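Local coordinates for protein mercuric reductase (Metallosphaera sedula, PDB 4YWO) that probably reduces mercuric ion to elemental mercury with NADPH, as an FAD-dependent homodimer of the pyridine nucleotide-disulfide oxidoreductase family, at residues 60-63 against 64-67; 84-87 against 88-91; 93-96 against 97-101; 380-384 against 385-389. All blocks are in the same frame, centred on the assembly; numbering follows the deposited sequence.

Contact 1 of 4, residues 60-63 against 64-67. With FAD (flavin-adenine dinucleotide), chain B.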
loop_
_atom_site.group_PDB
_atom_site.type_symbol
_atom_site.label_atom_id
_atom_site.label_comp_id
_atom_site.label_asym_id
_atom_site.label_seq_id
_atom_site.Cartn_x
_atom_site.Cartn_y
_atom_site.Cartn_z
ATOM N N PRO A 60 19.580 -6.374 1.184
ATOM C CA PRO A 60 20.423 -5.475 1.945
ATOM C C PRO A 60 20.195 -3.968 1.562
ATOM O O PRO A 60 20.298 -3.080 2.457
ATOM C CB PRO A 60 21.853 -5.871 1.489
ATOM C CG PRO A 60 21.610 -6.742 0.297
ATOM C CD PRO A 60 20.370 -7.404 0.464
ATOM N N SER A 61 19.789 -3.700 0.313
ATOM C CA SER A 61 19.611 -2.316 -0.143
ATOM C C SER A 61 18.341 -1.694 0.548
ATOM O O SER A 61 18.396 -0.558 1.109
ATOM C CB SER A 61 19.626 -2.131 -1.604
ATOM O OG SER A 61 18.620 -2.837 -2.217
ATOM N N LYS A 62 17.294 -2.475 0.596
ATOM C CA LYS A 62 16.059 -1.953 1.272
ATOM C C LYS A 62 16.306 -1.844 2.740
ATOM O O LYS A 62 15.719 -0.982 3.397
ATOM C CB LYS A 62 14.834 -2.787 0.846
ATOM C CG LYS A 62 14.146 -2.292 -0.495
ATOM C CD LYS A 62 15.064 -1.778 -1.669
ATOM C CE LYS A 62 15.264 -2.664 -2.744
ATOM N NZ LYS A 62 16.214 -1.919 -3.636
ATOM N N ARG A 63 17.074 -2.747 3.338
ATOM C CA ARG A 63 17.350 -2.591 4.751
ATOM C C ARG A 63 18.079 -1.299 5.017
ATOM O O ARG A 63 17.747 -0.561 5.967
ATOM C CB ARG A 63 18.127 -3.793 5.295
ATOM C CG ARG A 63 18.600 -3.634 6.738
ATOM C CD ARG A 63 17.376 -3.602 7.694
ATOM N NE ARG A 63 17.848 -3.770 9.034
ATOM C CZ ARG A 63 17.048 -3.799 10.074
ATOM N NH1 ARG A 63 15.736 -3.690 9.940
ATOM N NH2 ARG A 63 17.608 -3.866 11.291
ATOM N N MET A 64 19.117 -1.006 4.220
ATOM C CA MET A 64 19.864 0.215 4.505
ATOM C C MET A 64 19.030 1.485 4.211
ATOM O O MET A 64 19.121 2.501 4.913
ATOM C CB MET A 64 21.115 0.296 3.704
ATOM C CG MET A 64 22.137 -0.766 4.026
ATOM S SD MET A 64 22.433 -0.986 5.816
ATOM C CE MET A 64 22.881 0.560 6.349
ATOM N N LEU A 65 18.113 1.432 3.245
ATOM C CA LEU A 65 17.247 2.584 3.006
ATOM C C LEU A 65 16.258 2.762 4.125
ATOM O O LEU A 65 15.941 3.920 4.451
ATOM C CB LEU A 65 16.427 2.412 1.652
ATOM C CG LEU A 65 17.286 2.624 0.403
ATOM C CD1 LEU A 65 16.582 2.008 -0.783
ATOM C CD2 LEU A 65 17.449 4.083 0.180
ATOM N N TYR A 66 15.818 1.681 4.764
ATOM C CA TYR A 66 14.905 1.728 5.950
ATOM C C TYR A 66 15.621 2.423 7.110
ATOM O O TYR A 66 15.088 3.374 7.725
ATOM C CB TYR A 66 14.401 0.359 6.298
ATOM C CG TYR A 66 13.757 0.313 7.667
ATOM C CD1 TYR A 66 12.526 0.829 7.837
ATOM C CD2 TYR A 66 14.425 -0.257 8.756
ATOM C CE1 TYR A 66 11.959 0.778 9.105
ATOM C CE2 TYR A 66 13.860 -0.299 10.007
ATOM C CZ TYR A 66 12.675 0.283 10.161
ATOM O OH TYR A 66 12.143 0.192 11.478
ATOM N N ILE A 67 16.835 1.959 7.346
ATOM C CA ILE A 67 17.670 2.567 8.446
ATOM C C ILE A 67 17.883 4.024 8.154
ATOM O O ILE A 67 17.705 4.894 9.058
ATOM C CB ILE A 67 19.016 1.869 8.527
ATOM C CG1 ILE A 67 18.757 0.510 9.076
ATOM C CG2 ILE A 67 19.882 2.622 9.565
ATOM C CD1 ILE A 67 19.947 -0.319 9.056
HETATM P PA FAD B . 20.996 -14.199 -10.188
HETATM O O1A FAD B . 20.282 -14.276 -8.860
HETATM O O2A FAD B . 22.283 -13.418 -10.306
HETATM O O5B FAD B . 21.269 -15.700 -10.701
HETATM C C5B FAD B . 22.570 -16.092 -11.135
HETATM C C4B FAD B . 23.147 -17.107 -10.157
HETATM O O4B FAD B . 23.572 -18.273 -10.866
HETATM C C3B FAD B . 24.353 -16.541 -9.423
HETATM O O3B FAD B . 24.110 -16.530 -8.014
HETATM C C2B FAD B . 25.514 -17.461 -9.744
HETATM O O2B FAD B . 26.022 -18.045 -8.540
HETATM C C1B FAD B . 24.961 -18.545 -10.656
HETATM N N9A FAD B . 25.679 -18.521 -11.955
HETATM C C8A FAD B . 25.858 -17.439 -12.734
HETATM N N7A FAD B . 26.557 -17.753 -13.855
HETATM C C5A FAD B . 26.837 -19.068 -13.801
HETATM C C6A FAD B . 27.546 -20.045 -14.660
HETATM N N6A FAD B . 28.110 -19.668 -15.833
HETATM N N1A FAD B . 27.610 -21.327 -14.235
HETATM C C2A FAD B . 27.054 -21.715 -13.072
HETATM N N3A FAD B . 26.396 -20.882 -12.244
HETATM C C4A FAD B . 26.256 -19.570 -12.546
HETATM N N1 FAD B . 14.834 -6.303 -7.856
HETATM C C2 FAD B . 13.621 -6.070 -7.295
HETATM O O2 FAD B . 12.614 -6.619 -7.792
HETATM N N3 FAD B . 13.457 -5.271 -6.225
HETATM C C4 FAD B . 14.483 -4.647 -5.635
HETATM O O4 FAD B . 14.298 -3.911 -4.641
HETATM C C4X FAD B . 15.845 -4.850 -6.187
HETATM N N5 FAD B . 16.933 -4.256 -5.649
HETATM C C5X FAD B . 18.163 -4.461 -6.175
HETATM C C6 FAD B . 19.269 -3.839 -5.605
HETATM C C7 FAD B . 20.536 -4.044 -6.140
HETATM C C7M FAD B . 21.732 -3.370 -5.520
HETATM C C8 FAD B . 20.711 -4.928 -7.323
HETATM C C8M FAD B . 22.085 -5.147 -7.900
HETATM C C9 FAD B . 19.610 -5.551 -7.896
HETATM C C9A FAD B . 18.343 -5.347 -7.362
HETATM N N10 FAD B . 17.221 -5.974 -7.936
HETATM C C10 FAD B . 15.956 -5.739 -7.364
HETATM C "C1'" FAD B . 17.364 -6.849 -9.102
HETATM C "C2'" FAD B . 17.287 -8.305 -8.657
HETATM O "O2'" FAD B . 18.213 -8.528 -7.588
HETATM C "C3'" FAD B . 17.608 -9.247 -9.811
HETATM O "O3'" FAD B . 16.788 -8.917 -10.938
HETATM C "C4'" FAD B . 17.366 -10.698 -9.415
HETATM O "O4'" FAD B . 18.317 -11.086 -8.418
HETATM C "C5'" FAD B . 17.490 -11.622 -10.621
HETATM O "O5'" FAD B . 17.814 -12.939 -10.180
HETATM P P FAD B . 18.401 -14.024 -11.213
HETATM O O1P FAD B . 18.284 -15.390 -10.578
HETATM O O2P FAD B . 17.787 -13.769 -12.568
HETATM O O3P FAD B . 19.961 -13.635 -11.285
#
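Lys62 NZ is gripped by several groups where helix 58-78 meets the flavin. Lys62 NZ donates to Ser61 OG at 2.9 Å. Lys62 NZ also donates to FAD N5 at 3.2 Å, and Glu188 forms a salt bridge with the same ammonium. The lysine chain is bent at chi2 and chi3 (38° and 103°), which brings the amine to the flavin side. The detailed fit of the chain end against the ring system is doubtful. Lys62 CD passes Leu65 CD1 at 4.2 Å, and the two side chains run side by side, pointing the same way. Ser61 OG, bonded to Gly57 O as well, lies 3.6 Å from FAD C6. Arg63 and Tyr66, three residues apart, lie alongside each other, pointing the same way. The guanidinium and ring planes are 23° apart, and Arg63 NH1 is 3.9 Å from Tyr66 CD2. Arg63 also crosses Ile67, whose CD1 is 4.0 Å from Arg63 NE. Arg63 NH1 is itself bonded to Ile383 O and Asn385 OD1 of the second subunit. Regular helical bonds hold the turn, including Leu65 N to Ser61 O at 2.9 Å. Lys62 is an FAD-binding residue a short way past the Cys53-Cys58 disulfide, the redox-active pair of this reductase family. Around the turn, Met64 packs on Ser88, Phe89 and Lys92 of helix 87-110, Met64 and Leu65 rest on Met192 of helix 184-194, and Pro60 and Ser61 meet Leu168 of helix 164-168.

Contact 2 of 4, residues 84-87 against 88-91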
loop_
_atom_site.group_PDB
_atom_site.type_symbol
_atom_site.label_atom_id
_atom_site.label_comp_id
_atom_site.label_asym_id
_atom_site.label_seq_id
_atom_site.Cartn_x
_atom_site.Cartn_y
_atom_site.Cartn_z
ATOM N N PRO A 84 22.712 7.304 11.038
ATOM C CA PRO A 84 22.872 5.926 11.320
ATOM C C PRO A 84 24.376 5.538 11.593
ATOM O O PRO A 84 25.206 6.063 10.864
ATOM C CB PRO A 84 22.465 5.280 10.031
ATOM C CG PRO A 84 21.552 6.226 9.378
ATOM C CD PRO A 84 22.084 7.578 9.740
ATOM N N PRO A 85 24.604 4.669 12.540
ATOM C CA PRO A 85 26.018 4.360 12.849
ATOM C C PRO A 85 26.631 3.541 11.632
ATOM O O PRO A 85 25.941 2.819 10.935
ATOM C CB PRO A 85 25.908 3.520 14.092
ATOM C CG PRO A 85 24.545 2.926 14.094
ATOM C CD PRO A 85 23.681 3.971 13.440
ATOM N N PHE A 86 27.931 3.678 11.422
ATOM C CA PHE A 86 28.596 2.930 10.379
ATOM C C PHE A 86 28.391 1.446 10.586
ATOM O O PHE A 86 28.279 0.682 9.588
ATOM C CB PHE A 86 30.083 3.329 10.349
ATOM C CG PHE A 86 30.914 2.511 9.323
ATOM C CD1 PHE A 86 30.810 2.751 7.992
ATOM C CD2 PHE A 86 31.704 1.451 9.745
ATOM C CE1 PHE A 86 31.531 2.027 7.075
ATOM C CE2 PHE A 86 32.442 0.707 8.842
ATOM C CZ PHE A 86 32.356 1.008 7.492
ATOM N N SER A 87 28.261 0.966 11.813
ATOM C CA SER A 87 27.991 -0.406 12.170
ATOM C C SER A 87 26.682 -0.972 11.611
ATOM O O SER A 87 26.466 -2.164 11.620
ATOM C CB SER A 87 28.004 -0.607 13.707
ATOM O OG SER A 87 26.947 0.095 14.327
ATOM N N SER A 88 25.748 -0.080 11.226
ATOM C CA SER A 88 24.483 -0.581 10.688
ATOM C C SER A 88 24.694 -1.382 9.399
ATOM O O SER A 88 23.867 -2.212 9.089
ATOM C CB SER A 88 23.473 0.562 10.499
ATOM O OG SER A 88 24.035 1.504 9.588
ATOM N N PHE A 89 25.770 -1.132 8.685
ATOM C CA PHE A 89 26.065 -1.990 7.453
ATOM C C PHE A 89 26.420 -3.412 7.841
ATOM O O PHE A 89 25.899 -4.427 7.293
ATOM C CB PHE A 89 27.148 -1.400 6.591
ATOM C CG PHE A 89 26.776 -0.172 5.804
ATOM C CD1 PHE A 89 26.141 -0.282 4.566
ATOM C CD2 PHE A 89 27.082 1.116 6.257
ATOM C CE1 PHE A 89 25.831 0.888 3.825
ATOM C CE2 PHE A 89 26.769 2.250 5.531
ATOM C CZ PHE A 89 26.106 2.133 4.310
ATOM N N GLN A 90 27.222 -3.520 8.912
ATOM C CA GLN A 90 27.507 -4.842 9.444
ATOM C C GLN A 90 26.320 -5.520 10.153
ATOM O O GLN A 90 26.107 -6.684 9.964
ATOM C CB GLN A 90 28.775 -4.782 10.351
ATOM C CG GLN A 90 29.316 -6.154 10.747
ATOM C CD GLN A 90 28.898 -6.589 12.133
ATOM O OE1 GLN A 90 29.096 -5.863 13.107
ATOM N NE2 GLN A 90 28.342 -7.795 12.239
ATOM N N GLU A 91 25.452 -4.816 10.880
ATOM C CA GLU A 91 24.259 -5.387 11.462
ATOM C C GLU A 91 23.325 -6.065 10.463
ATOM O O GLU A 91 22.696 -7.058 10.766
ATOM C CB GLU A 91 23.455 -4.335 12.269
ATOM C CG GLU A 91 21.961 -4.744 12.454
ATOM C CD GLU A 91 20.964 -3.661 12.932
ATOM O OE1 GLU A 91 20.892 -2.506 12.380
ATOM O OE2 GLU A 91 20.174 -4.007 13.858
#
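Phe86 O lies at the edge of the Phe89 ring, in its plane, 3.6 Å from Phe89 CD2. The Phe86 ring meets the same ring obliquely, with Phe86 CD1 4.4 Å from Phe89 CD2. Both rings also pack against Pro170. Phe89 reaches its place with CG beside the backbone N (chi1 -72°), which lays CD2 against the carbonyl. Phe86 O is also the acceptor for Phe89 N at 3.2 Å. Pro85 O takes two donors from one residue. Ser88 N bonds to Pro85 O at 2.9 Å. Ser88 OG reaches Pro85 O at 2.7 Å, nearly along the C=O axis. Ser88 was modelled in two conformers, so the hydroxyl bond is less certain than the backbone ones. These bonds mark the entry into helix 87-110. The first two turns span three residues, and Glu91 N then bonds to Ser87 O at 2.9 Å across four. Pro84 and Ser88 face helix 58-78, where they touch Ile67 and Met64. The chemistry implies a helix start held mainly by backbone N-H to carbonyl bonds, with one hydroxyl added and an apolar aromatic contact beside them.

Contact 3 of 4, residues 93-96 against 97-101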
loop_
_atom_site.group_PDB
_atom_site.type_symbol
_atom_site.label_atom_id
_atom_site.label_comp_id
_atom_site.label_asym_id
_atom_site.label_seq_id
_atom_site.Cartn_x
_atom_site.Cartn_y
_atom_site.Cartn_z
ATOM N N ASP A 93 24.109 -7.574 7.927
ATOM C CA ASP A 93 24.624 -8.907 7.493
ATOM C C ASP A 93 23.949 -10.063 8.261
ATOM O O ASP A 93 23.649 -11.104 7.704
ATOM C CB ASP A 93 26.132 -8.997 7.706
ATOM C CG ASP A 93 26.936 -8.093 6.792
ATOM O OD1 ASP A 93 26.486 -7.596 5.748
ATOM O OD2 ASP A 93 28.131 -7.931 7.111
ATOM N N GLY A 94 23.544 -9.826 9.487
ATOM C CA GLY A 94 22.724 -10.800 10.198
ATOM C C GLY A 94 21.363 -11.150 9.594
ATOM O O GLY A 94 20.939 -12.312 9.570
ATOM N N LEU A 95 20.667 -10.112 9.114
ATOM C CA LEU A 95 19.373 -10.286 8.460
ATOM C C LEU A 95 19.578 -11.036 7.133
ATOM O O LEU A 95 18.811 -11.938 6.819
ATOM C CB LEU A 95 18.759 -8.886 8.216
ATOM C CG LEU A 95 17.536 -8.934 7.341
ATOM C CD1 LEU A 95 16.373 -9.638 8.003
ATOM C CD2 LEU A 95 17.118 -7.492 7.038
ATOM N N VAL A 96 20.623 -10.693 6.390
ATOM C CA VAL A 96 20.919 -11.330 5.114
ATOM C C VAL A 96 21.123 -12.823 5.379
ATOM O O VAL A 96 20.572 -13.719 4.732
ATOM C CB VAL A 96 22.144 -10.699 4.412
ATOM C CG1 VAL A 96 22.607 -11.548 3.258
ATOM C CG2 VAL A 96 21.781 -9.311 3.894
ATOM N N GLN A 97 21.975 -13.110 6.351
ATOM C CA GLN A 97 22.233 -14.555 6.727
ATOM C C GLN A 97 21.054 -15.362 7.146
ATOM O O GLN A 97 20.836 -16.503 6.707
ATOM C CB GLN A 97 23.315 -14.593 7.826
ATOM C CG GLN A 97 24.651 -14.118 7.244
ATOM C CD GLN A 97 25.718 -13.824 8.302
ATOM O OE1 GLN A 97 25.605 -14.263 9.461
ATOM N NE2 GLN A 97 26.749 -13.064 7.907
ATOM N N GLU A 98 20.182 -14.747 7.959
ATOM C CA GLU A 98 18.956 -15.347 8.348
ATOM C C GLU A 98 18.023 -15.555 7.165
ATOM O O GLU A 98 17.436 -16.631 6.998
ATOM C CB GLU A 98 18.204 -14.481 9.388
ATOM C CG GLU A 98 16.811 -15.035 9.702
ATOM C CD GLU A 98 15.720 -13.995 10.092
ATOM O OE1 GLU A 98 14.594 -14.466 10.325
ATOM O OE2 GLU A 98 15.921 -12.751 10.202
ATOM N N MET A 99 17.884 -14.550 6.316
ATOM C CA MET A 99 16.984 -14.730 5.195
ATOM C C MET A 99 17.501 -15.736 4.153
ATOM O O MET A 99 16.737 -16.459 3.546
ATOM C CB MET A 99 16.672 -13.376 4.573
ATOM C CG MET A 99 15.923 -12.492 5.549
ATOM S SD MET A 99 15.358 -10.847 4.901
ATOM C CE MET A 99 14.868 -11.650 3.374
ATOM N N ARG A 100 18.809 -15.768 3.978
ATOM C CA ARG A 100 19.476 -16.700 3.035
ATOM C C ARG A 100 19.195 -18.121 3.537
ATOM O O ARG A 100 18.826 -19.028 2.768
ATOM C CB ARG A 100 20.941 -16.427 2.859
ATOM C CG ARG A 100 21.611 -17.336 1.825
ATOM C CD ARG A 100 23.096 -17.433 2.113
ATOM N NE ARG A 100 23.718 -16.177 2.035
ATOM C CZ ARG A 100 24.616 -15.697 2.883
ATOM N NH1 ARG A 100 25.008 -16.306 3.998
ATOM N NH2 ARG A 100 25.058 -14.533 2.604
ATOM N N LYS A 101 19.287 -18.303 4.844
ATOM C CA LYS A 101 18.985 -19.625 5.427
ATOM C C LYS A 101 17.532 -20.028 5.256
ATOM O O LYS A 101 17.226 -21.067 4.677
ATOM C CB LYS A 101 19.430 -19.726 6.880
ATOM C CG LYS A 101 19.245 -21.128 7.475
ATOM C CD LYS A 101 19.970 -21.217 8.793
ATOM C CE LYS A 101 19.936 -22.659 9.331
ATOM N NZ LYS A 101 18.518 -23.154 9.462
#
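Leu95 and Met99 lie side by side on one flank of helix 87-110, pointing the same way. Leu95 CD1 meets Met99 SD at 3.5 Å. The leucine has CG anti to the backbone N (chi1 170°), which turns its end toward the next turn of the helix. Met99 CG comes within 3.2 Å of Leu95 O. On another flank Val96 and Arg100 cross obliquely, with Val96 CG1 3.9 Å from Arg100 NH2. The Arg100 chain bends at chi3 (-61°), and this brings the guanidinium back beside the valine. Its main polar partner is Asn55 of helix 51-56, bonded through NH2. The pairs four residues apart follow the bonds of an alpha helix, such as Met99 N to Leu95 O and Arg100 N to Val96 O, both 2.8 Å. This helix follows helix 58-78 within the FAD-binding region, and its Leu95 packs on Arg63 there. Gln97 runs extended beyond CG, past the backbone of Asp93. Gln97 CG is 3.2 Å from Asp93 O, and Gln97 NE2 is 4.1 Å from Asp93 CB. Glu98 OE2 passes Leu95 CD1 at 3.8 Å and makes a long, weak ion pair with Arg387 of the second subunit. Met99 packs on Glu382 of that subunit, and within its own chain on Val59 and Val54.

Contact 4 of 4, residues 380-384 against 385-389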
loop_
_atom_site.group_PDB
_atom_site.type_symbol
_atom_site.label_atom_id
_atom_site.label_comp_id
_atom_site.label_asym_id
_atom_site.label_seq_id
_atom_site.Cartn_x
_atom_site.Cartn_y
_atom_site.Cartn_z
ATOM N N LYS A 380 -4.734 11.802 2.297
ATOM C CA LYS A 380 -3.782 11.188 3.183
ATOM C C LYS A 380 -2.381 11.813 3.034
ATOM O O LYS A 380 -1.623 11.925 3.962
ATOM C CB LYS A 380 -3.711 9.645 2.945
ATOM C CG LYS A 380 -2.830 8.919 3.954
ATOM C CD LYS A 380 -3.298 9.200 5.401
ATOM C CE LYS A 380 -2.824 8.276 6.502
ATOM N NZ LYS A 380 -3.405 6.912 6.348
ATOM N N ALA A 381 -2.029 12.188 1.811
ATOM C CA ALA A 381 -0.706 12.809 1.542
ATOM C C ALA A 381 -0.592 14.158 2.287
ATOM O O ALA A 381 0.464 14.473 2.892
ATOM C CB ALA A 381 -0.473 12.999 0.054
ATOM N N GLU A 382 -1.696 14.902 2.406
ATOM C CA GLU A 382 -1.729 16.096 3.231
ATOM C C GLU A 382 -1.590 15.789 4.716
ATOM O O GLU A 382 -0.793 16.430 5.472
ATOM C CB GLU A 382 -3.038 16.863 2.885
ATOM C CG GLU A 382 -3.209 17.214 1.406
ATOM C CD GLU A 382 -4.605 17.726 0.936
ATOM O OE1 GLU A 382 -5.159 18.532 1.714
ATOM O OE2 GLU A 382 -5.122 17.281 -0.171
ATOM N N ILE A 383 -2.277 14.760 5.171
ATOM C CA ILE A 383 -2.277 14.358 6.578
ATOM C C ILE A 383 -0.891 13.930 7.091
ATOM O O ILE A 383 -0.471 14.301 8.191
ATOM C CB ILE A 383 -3.323 13.237 6.834
ATOM C CG1 ILE A 383 -4.738 13.778 6.677
ATOM C CG2 ILE A 383 -3.153 12.545 8.219
ATOM C CD1 ILE A 383 -5.798 12.700 6.561
ATOM N N ILE A 384 -0.113 13.277 6.213
ATOM C CA ILE A 384 1.203 12.767 6.597
ATOM C C ILE A 384 2.356 13.600 6.067
ATOM O O ILE A 384 3.483 13.110 6.039
ATOM C CB ILE A 384 1.336 11.260 6.199
ATOM C CG1 ILE A 384 1.419 11.053 4.673
ATOM C CG2 ILE A 384 0.265 10.386 6.817
ATOM C CD1 ILE A 384 1.645 9.655 4.133
ATOM N N ASN A 385 2.057 14.798 5.628
ATOM C CA ASN A 385 3.098 15.740 5.190
ATOM C C ASN A 385 3.951 15.170 4.058
ATOM O O ASN A 385 5.201 15.213 4.101
ATOM C CB ASN A 385 3.986 16.129 6.406
ATOM C CG ASN A 385 3.283 17.065 7.357
ATOM O OD1 ASN A 385 2.205 17.572 7.052
ATOM N ND2 ASN A 385 3.890 17.312 8.538
ATOM N N SER A 386 3.295 14.572 3.056
ATOM C CA SER A 386 4.045 13.984 1.922
ATOM C C SER A 386 3.385 14.350 0.632
ATOM O O SER A 386 2.864 13.552 -0.138
ATOM C CB SER A 386 4.168 12.463 2.135
ATOM O OG SER A 386 5.135 11.986 1.179
ATOM N N ARG A 387 3.351 15.660 0.380
ATOM C CA ARG A 387 2.563 16.161 -0.729
ATOM C C ARG A 387 3.292 16.122 -2.086
ATOM O O ARG A 387 2.590 16.248 -3.093
ATOM C CB ARG A 387 2.156 17.644 -0.470
ATOM C CG ARG A 387 1.216 17.771 0.724
ATOM C CD ARG A 387 0.974 19.245 0.920
ATOM N NE ARG A 387 -0.151 19.564 1.733
ATOM C CZ ARG A 387 -0.228 19.581 3.049
ATOM N NH1 ARG A 387 0.773 19.086 3.846
ATOM N NH2 ARG A 387 -1.398 20.064 3.569
ATOM N N LEU A 388 4.604 15.892 -2.144
ATOM C CA LEU A 388 5.315 15.800 -3.394
ATOM C C LEU A 388 4.874 14.542 -4.167
ATOM O O LEU A 388 4.694 13.475 -3.538
ATOM C CB LEU A 388 6.804 15.764 -3.141
ATOM C CG LEU A 388 7.650 15.717 -4.412
ATOM C CD1 LEU A 388 8.992 16.437 -4.296
ATOM C CD2 LEU A 388 7.875 14.301 -4.893
ATOM N N GLY A 389 4.586 14.701 -5.429
ATOM C CA GLY A 389 4.318 13.557 -6.281
ATOM C C GLY A 389 3.098 13.655 -7.107
ATOM O O GLY A 389 2.454 14.700 -7.210
#
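The Arg387 guanidinium lies with one face over the backbone of Glu382. Glu382 CA sits 3.8 Å above the plane, over its centre, and Glu382 CB is 3.7 Å from Arg387 NH2. The two side chains cross at about a right angle. Glu382 OE1 is 4.5 Å from Arg387 NH2 and well out of the guanidinium plane. The opposite charges probably attract, but this is too long and too far out of plane for a salt bridge. Arg387 is extended from CG to NE, and this length carries its end back over the helix. Away from the arginine, Ile384 CG1 meets Ser386 CB at 4.0 Å. What sets these groups in place is a Schellman motif ending helix 379-383. Ser386 N bonds to Ala381 O at 2.8 Å, almost straight at 173°. Asn385 N bonds to Glu382 O at 3.3 Å, from above the carbonyl plane. Asn385, with phi of 58°, turns the chain out of the helix. Ala381 CB also touches Ser386 O at 3.4 Å. Farther out, Glu408 holds Ser386 OG. Tyr66 of the second subunit packs on Ile384 and Asn385.

Contact 1 is buried, while contacts 2, 3 and 4 are partly buried. Contacts 2 and 3 share helix 87-110, one at its start and one farther along, and both pack on helix 58-78, which carries contact 1. Contact 4 lies in the dimerisation domain, about 22 Å from contact 1 between centres in one chain. Across the dimer its turn meets contacts 1 and 3 of the other subunit. Chemistry follows place: a lysine bonded to flavin, serine and glutamate in contact 1; backbone and hydroxyl hydrogen bonds with an aromatic contact at a helix start in contact 2; one apolar pair and mixed aliphatic-polar contacts along a helix in contact 3; and a Schellman helix end with a guanidinium laid over the backbone in contact 4.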